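Local coordinates for possible metal-dependent hydrolase (Veillonella parvula, PDB 3RPC), which is probably a hydrolase of the metallo-beta-lactamase superfamily that uses two zinc ions bound at one active site, at residues Val68-Thr73 with Glu101-Gln106; Thr22-Asp27 with Ile123-Thr128. All blocks are in the same frame, centred on the assembly; numbering follows the deposited sequence.

How the contacts relate
Contacts 1 and 2 sit about 14 Å apart, centre to centre, and share one sheet, in which strands 67-69 and 22-26 are parallel neighbours. Contact 2 closes the core between the two sheets; contact 1 packs the zinc-binding loop that follows strand 67-69 against helix 97-105, and its two segments both fall between those of contact 2 in sequence. They meet at the ends of the two strands: V69 O lies 2.9 Å from D27 N, and T71 OG1 2.6 Å from D27 OD2, both probable hydrogen bonds. D27 OD2 also bonds H77 ND1 and H77 binds the second zinc, so D27 is second-shell to that ion and, through T71 and H72, one step further from the first.

Contact 1: Val68-Thr73 with Glu101-Gln106; sequences VVVTHT and ELITSQ. With ZN (zinc ion), chain E.
V70 and T73 pack against I103 and L102 where the metal-binding loop of the metallo-beta-lactamase fold leaves strand 67-69 and runs past helix 97-105. H72 and H74 open the HxHxDH motif of this superfamily. The inner part is the buried one, enclosed by neighbouring side chains. The ends of V70 and I103 meet head-on, CG1 of V70 lying 4.1 Å from CD1 of I103, and both side chains are buried. CG1 of I103 lies opposite its carbonyl carbon (chi1 -67°) and CD1 is anti to CA (chi2 176°), which carries this methyl from the helix to the loop. The same CD1 lies 4.2 Å from CG2 of T73. V94, F108 and V111 pack around I103, while I92 and W78 touch V70, so this end belongs to the hydrophobic layer between sheet and helix.

Toward solvent the contact thins to a single leucine branch. L102 is exposed and T73 partly so; their side chains pass alongside one another, running opposite ways, and CD2 of L102 comes 3.8 Å from OG1 of T73. No hydrogen bond joins the segments, and they bury only 140 Å² in all.

CB of H72 points away from the helix. The ring is gripped at both nitrogens: ND1 donates to OG1 of T71 over 3.0 Å, with that oxygen 4° out of the ring plane, which fixes the ring's rotation and turns the other nitrogen to the metal. D27 in turn holds the T71 hydroxyl, one step further from the zinc. H74, H132 and D168 complete the protein ligands of this zinc ion. NE2 of H72 binds the zinc at 2.2 Å, and a water completes the shell at 2.0 Å from the metal.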
loop_
_atom_site.group_PDB
_atom_site.type_symbol
_atom_site.label_atom_id
_atom_site.label_comp_id
_atom_site.label_asym_id
_atom_site.label_seq_id
_atom_site.Cartn_x
_atom_site.Cartn_y
_atom_site.Cartn_z
ATOM N N VAL A 68 18.292 -12.694 7.148
ATOM C CA VAL A 68 17.948 -12.541 5.742
ATOM C C VAL A 68 16.680 -11.698 5.646
ATOM O O VAL A 68 15.782 -11.813 6.477
ATOM C CB VAL A 68 17.708 -13.917 5.091
ATOM C CG1 VAL A 68 17.499 -13.776 3.602
ATOM C CG2 VAL A 68 18.888 -14.844 5.350
ATOM N N VAL A 69 16.632 -10.827 4.643
ATOM C CA VAL A 69 15.433 -10.035 4.365
ATOM C C VAL A 69 14.975 -10.414 2.970
ATOM O O VAL A 69 15.743 -10.318 2.021
ATOM C CB VAL A 69 15.727 -8.521 4.403
ATOM C CG1 VAL A 69 14.513 -7.717 3.910
ATOM C CG2 VAL A 69 16.118 -8.102 5.810
ATOM N N VAL A 70 13.732 -10.868 2.862
ATOM C CA VAL A 70 13.171 -11.306 1.594
ATOM C C VAL A 70 11.959 -10.427 1.303
ATOM O O VAL A 70 10.908 -10.572 1.933
ATOM C CB VAL A 70 12.761 -12.792 1.671
ATOM C CG1 VAL A 70 12.243 -13.285 0.331
ATOM C CG2 VAL A 70 13.952 -13.643 2.122
ATOM N N THR A 71 12.112 -9.495 0.361
ATOM C CA THR A 71 11.047 -8.521 0.110
ATOM C C THR A 71 9.829 -9.140 -0.561
ATOM O O THR A 71 8.708 -8.633 -0.421
ATOM C CB THR A 71 11.527 -7.317 -0.719
ATOM O OG1 THR A 71 11.929 -7.753 -2.029
ATOM C CG2 THR A 71 12.670 -6.601 -0.013
ATOM N N HIS A 72 10.066 -10.218 -1.298
ATOM C CA HIS A 72 9.023 -11.002 -1.958
ATOM C C HIS A 72 9.678 -12.239 -2.542
ATOM O O HIS A 72 10.905 -12.315 -2.599
ATOM C CB HIS A 72 8.238 -10.196 -3.019
ATOM C CG HIS A 72 9.045 -9.739 -4.205
ATOM N ND1 HIS A 72 10.211 -9.010 -4.092
ATOM C CD2 HIS A 72 8.805 -9.853 -5.535
ATOM C CE1 HIS A 72 10.655 -8.697 -5.299
ATOM N NE2 HIS A 72 9.829 -9.210 -6.192
ATOM N N THR A 73 8.874 -13.198 -2.982
ATOM C CA THR A 73 9.433 -14.494 -3.357
ATOM C C THR A 73 9.461 -14.754 -4.860
ATOM O O THR A 73 9.470 -15.903 -5.297
ATOM C CB THR A 73 8.751 -15.649 -2.610
ATOM O OG1 THR A 73 7.343 -15.622 -2.863
ATOM C CG2 THR A 73 9.012 -15.520 -1.117
ATOM N N GLU A 101 4.590 -18.663 5.137
ATOM C CA GLU A 101 4.190 -20.062 4.990
ATOM C C GLU A 101 5.055 -20.761 3.960
ATOM O O GLU A 101 5.485 -21.908 4.160
ATOM C CB GLU A 101 2.716 -20.173 4.620
ATOM C CG GLU A 101 1.782 -19.832 5.776
ATOM C CD GLU A 101 0.324 -19.816 5.364
ATOM O OE1 GLU A 101 0.042 -20.011 4.163
ATOM O OE2 GLU A 101 -0.538 -19.604 6.242
ATOM N N LEU A 102 5.340 -20.069 2.863
ATOM C CA LEU A 102 6.176 -20.661 1.833
ATOM C C LEU A 102 7.564 -20.981 2.377
ATOM O O LEU A 102 8.063 -22.103 2.246
ATOM C CB LEU A 102 6.299 -19.715 0.641
ATOM C CG LEU A 102 7.183 -20.248 -0.490
ATOM C CD1 LEU A 102 6.603 -21.533 -1.078
ATOM C CD2 LEU A 102 7.378 -19.193 -1.572
ATOM N N ILE A 103 8.192 -19.985 2.989
ATOM C CA ILE A 103 9.575 -20.135 3.432
ATOM C C ILE A 103 9.707 -21.112 4.613
ATOM O O ILE A 103 10.675 -21.871 4.690
ATOM C CB ILE A 103 10.230 -18.751 3.681
ATOM C CG1 ILE A 103 10.369 -18.024 2.336
ATOM C CG2 ILE A 103 11.588 -18.905 4.364
ATOM C CD1 ILE A 103 10.906 -16.600 2.428
ATOM N N THR A 104 8.725 -21.107 5.508
ATOM C CA THR A 104 8.638 -22.120 6.556
ATOM C C THR A 104 8.562 -23.521 5.953
ATOM O O THR A 104 9.203 -24.455 6.448
ATOM C CB THR A 104 7.392 -21.922 7.431
ATOM O OG1 THR A 104 7.476 -20.665 8.119
ATOM C CG2 THR A 104 7.290 -23.055 8.461
ATOM N N SER A 105 7.772 -23.677 4.892
ATOM C CA SER A 105 7.622 -24.993 4.269
ATOM C C SER A 105 8.938 -25.438 3.633
ATOM O O SER A 105 9.129 -26.617 3.330
ATOM C CB SER A 105 6.505 -25.004 3.221
ATOM O OG SER A 105 6.897 -24.354 2.014
ATOM N N GLN A 106 9.835 -24.478 3.426
ATOM C CA GLN A 106 11.133 -24.744 2.821
ATOM C C GLN A 106 12.204 -25.046 3.874
ATOM O O GLN A 106 13.381 -25.197 3.549
ATOM C CB GLN A 106 11.531 -23.583 1.893
ATOM C CG GLN A 106 10.609 -23.476 0.671
ATOM C CD GLN A 106 10.717 -22.159 -0.088
ATOM O OE1 GLN A 106 11.255 -21.170 0.413
ATOM N NE2 GLN A 106 10.199 -22.147 -1.311
HETATM ZN ZN ZN E . 9.700 -8.931 -8.416
HETATM O O HOH W 1 11.162 -9.723 -9.533
#

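Contact 2: Thr22-Asp27 with Ile123-Thr128; sequences TTFLID and ITLRKT
T22 and F24 on strand 22-26 face I123 and L125 on strand 123-128, the strands running 25° from parallel with axes 10.9 Å apart at their closest, too far for backbone pairing, so side chains alone bridge the gap. The end of I123 meets that of T22. CD1 of I123 presses on CB of T22 at 3.5 Å, tighter than usual for two carbons. With chi1 at -59° CG1 of I123 swings to the side of the backbone N, and a roughly trans chi2 carries CD1 across the gap.

This is the interior of the αββα sandwich of the metallo-beta-lactamase fold: each strand belongs to a different one of its two sheets, and the four touching residues are buried between them. F24 fills the middle. Its CE2 lies 3.8 Å from CD1 of I123 and its CE1 4.0 Å from CD2 of L125, both methyls approaching the ring obliquely. One face of the ring carries CG2 of T22, two residues earlier on the same strand, 3.5 Å above the plane and offset toward the rim. F155 meets the same ring with planes about 55° apart, and F120 touches T22, F24 and L125.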
loop_
_atom_site.group_PDB
_atom_site.type_symbol
_atom_site.label_atom_id
_atom_site.label_comp_id
_atom_site.label_asym_id
_atom_site.label_seq_id
_atom_site.Cartn_x
_atom_site.Cartn_y
_atom_site.Cartn_z
ATOM N N THR A 22 25.333 -6.239 12.684
ATOM C CA THR A 22 24.339 -7.076 12.031
ATOM C C THR A 22 24.459 -6.982 10.520
ATOM O O THR A 22 24.445 -5.885 9.963
ATOM C CB THR A 22 22.913 -6.673 12.447
ATOM O OG1 THR A 22 22.730 -6.969 13.838
ATOM C CG2 THR A 22 21.876 -7.431 11.629
ATOM N N THR A 23 24.582 -8.130 9.860
ATOM C CA THR A 23 24.602 -8.145 8.406
ATOM C C THR A 23 23.358 -8.841 7.857
ATOM O O THR A 23 23.116 -10.009 8.145
ATOM C CB THR A 23 25.866 -8.828 7.871
ATOM O OG1 THR A 23 27.017 -8.055 8.240
ATOM C CG2 THR A 23 25.819 -8.951 6.354
ATOM N N PHE A 24 22.584 -8.110 7.059
ATOM C CA PHE A 24 21.405 -8.635 6.403
ATOM C C PHE A 24 21.734 -9.061 4.983
ATOM O O PHE A 24 22.209 -8.249 4.182
ATOM C CB PHE A 24 20.318 -7.554 6.316
ATOM C CG PHE A 24 19.846 -7.042 7.648
ATOM C CD1 PHE A 24 18.860 -7.721 8.358
ATOM C CD2 PHE A 24 20.369 -5.875 8.186
ATOM C CE1 PHE A 24 18.408 -7.246 9.583
ATOM C CE2 PHE A 24 19.921 -5.390 9.417
ATOM C CZ PHE A 24 18.937 -6.075 10.110
ATOM N N LEU A 25 21.460 -10.322 4.665
ATOM C CA LEU A 25 21.470 -10.774 3.279
ATOM C C LEU A 25 20.104 -10.450 2.683
ATOM O O LEU A 25 19.076 -10.953 3.144
ATOM C CB LEU A 25 21.763 -12.283 3.214
ATOM C CG LEU A 25 21.690 -12.921 1.826
ATOM C CD1 LEU A 25 22.738 -12.330 0.905
ATOM C CD2 LEU A 25 21.866 -14.447 1.910
ATOM N N ILE A 26 20.116 -9.592 1.669
ATOM C CA ILE A 26 18.889 -9.096 1.054
ATOM C C ILE A 26 18.576 -9.833 -0.247
ATOM O O ILE A 26 19.445 -9.986 -1.109
ATOM C CB ILE A 26 19.017 -7.591 0.783
ATOM C CG1 ILE A 26 19.044 -6.828 2.108
ATOM C CG2 ILE A 26 17.870 -7.093 -0.098
ATOM C CD1 ILE A 26 19.501 -5.385 1.979
ATOM N N ASP A 27 17.332 -10.307 -0.350
ATOM C CA ASP A 27 16.768 -10.863 -1.581
ATOM C C ASP A 27 17.734 -11.785 -2.333
ATOM O O ASP A 27 18.075 -11.527 -3.490
ATOM C CB ASP A 27 16.272 -9.725 -2.486
ATOM C CG ASP A 27 15.009 -9.061 -1.944
ATOM O OD1 ASP A 27 14.583 -9.399 -0.827
ATOM O OD2 ASP A 27 14.450 -8.180 -2.632
ATOM N N ILE A 123 18.262 -2.715 15.636
ATOM C CA ILE A 123 17.899 -2.148 14.343
ATOM C C ILE A 123 16.406 -2.282 14.130
ATOM O O ILE A 123 15.842 -3.365 14.316
ATOM C CB ILE A 123 18.622 -2.874 13.201
ATOM C CG1 ILE A 123 20.133 -2.773 13.398
ATOM C CG2 ILE A 123 18.196 -2.302 11.836
ATOM C CD1 ILE A 123 20.895 -3.887 12.757
ATOM N N THR A 124 15.762 -1.186 13.741
ATOM C CA THR A 124 14.334 -1.217 13.463
ATOM C C THR A 124 14.110 -1.401 11.967
ATOM O O THR A 124 14.671 -0.666 11.153
ATOM C CB THR A 124 13.638 0.075 13.946
ATOM O OG1 THR A 124 13.840 0.214 15.361
ATOM C CG2 THR A 124 12.151 0.012 13.662
ATOM N N LEU A 125 13.306 -2.395 11.613
ATOM C CA LEU A 125 12.959 -2.661 10.223
ATOM C C LEU A 125 11.502 -2.293 10.031
ATOM O O LEU A 125 10.631 -2.839 10.703
ATOM C CB LEU A 125 13.150 -4.140 9.868
ATOM C CG LEU A 125 14.567 -4.724 9.844
ATOM C CD1 LEU A 125 15.052 -5.051 11.246
ATOM C CD2 LEU A 125 14.633 -5.987 8.984
ATOM N N ARG A 126 11.237 -1.374 9.108
ATOM C CA ARG A 126 9.871 -0.921 8.884
ATOM C C ARG A 126 9.446 -1.279 7.473
ATOM O O ARG A 126 10.150 -0.977 6.507
ATOM C CB ARG A 126 9.765 0.595 9.044
ATOM C CG ARG A 126 10.340 1.168 10.310
ATOM C CD ARG A 126 9.996 2.662 10.394
ATOM N NE ARG A 126 10.538 3.297 11.590
ATOM C CZ ARG A 126 9.965 3.246 12.789
ATOM N NH1 ARG A 126 8.824 2.590 12.956
ATOM N NH2 ARG A 126 10.537 3.850 13.824
ATOM N N LYS A 127 8.291 -1.913 7.345
ATOM C CA LYS A 127 7.793 -2.271 6.029
ATOM C C LYS A 127 7.272 -1.058 5.287
ATOM O O LYS A 127 6.523 -0.245 5.845
ATOM C CB LYS A 127 6.702 -3.338 6.122
ATOM C CG LYS A 127 6.116 -3.699 4.759
ATOM C CD LYS A 127 5.305 -4.981 4.791
ATOM C CE LYS A 127 4.002 -4.807 5.535
ATOM N NZ LYS A 127 3.289 -6.104 5.688
ATOM N N THR A 128 7.658 -0.934 4.026
ATOM C CA THR A 128 7.117 0.127 3.179
ATOM C C THR A 128 6.278 -0.496 2.068
ATOM O O THR A 128 6.468 -1.669 1.701
ATOM C CB THR A 128 8.231 1.003 2.569
ATOM O OG1 THR A 128 9.062 0.209 1.712
ATOM C CG2 THR A 128 9.093 1.619 3.668
#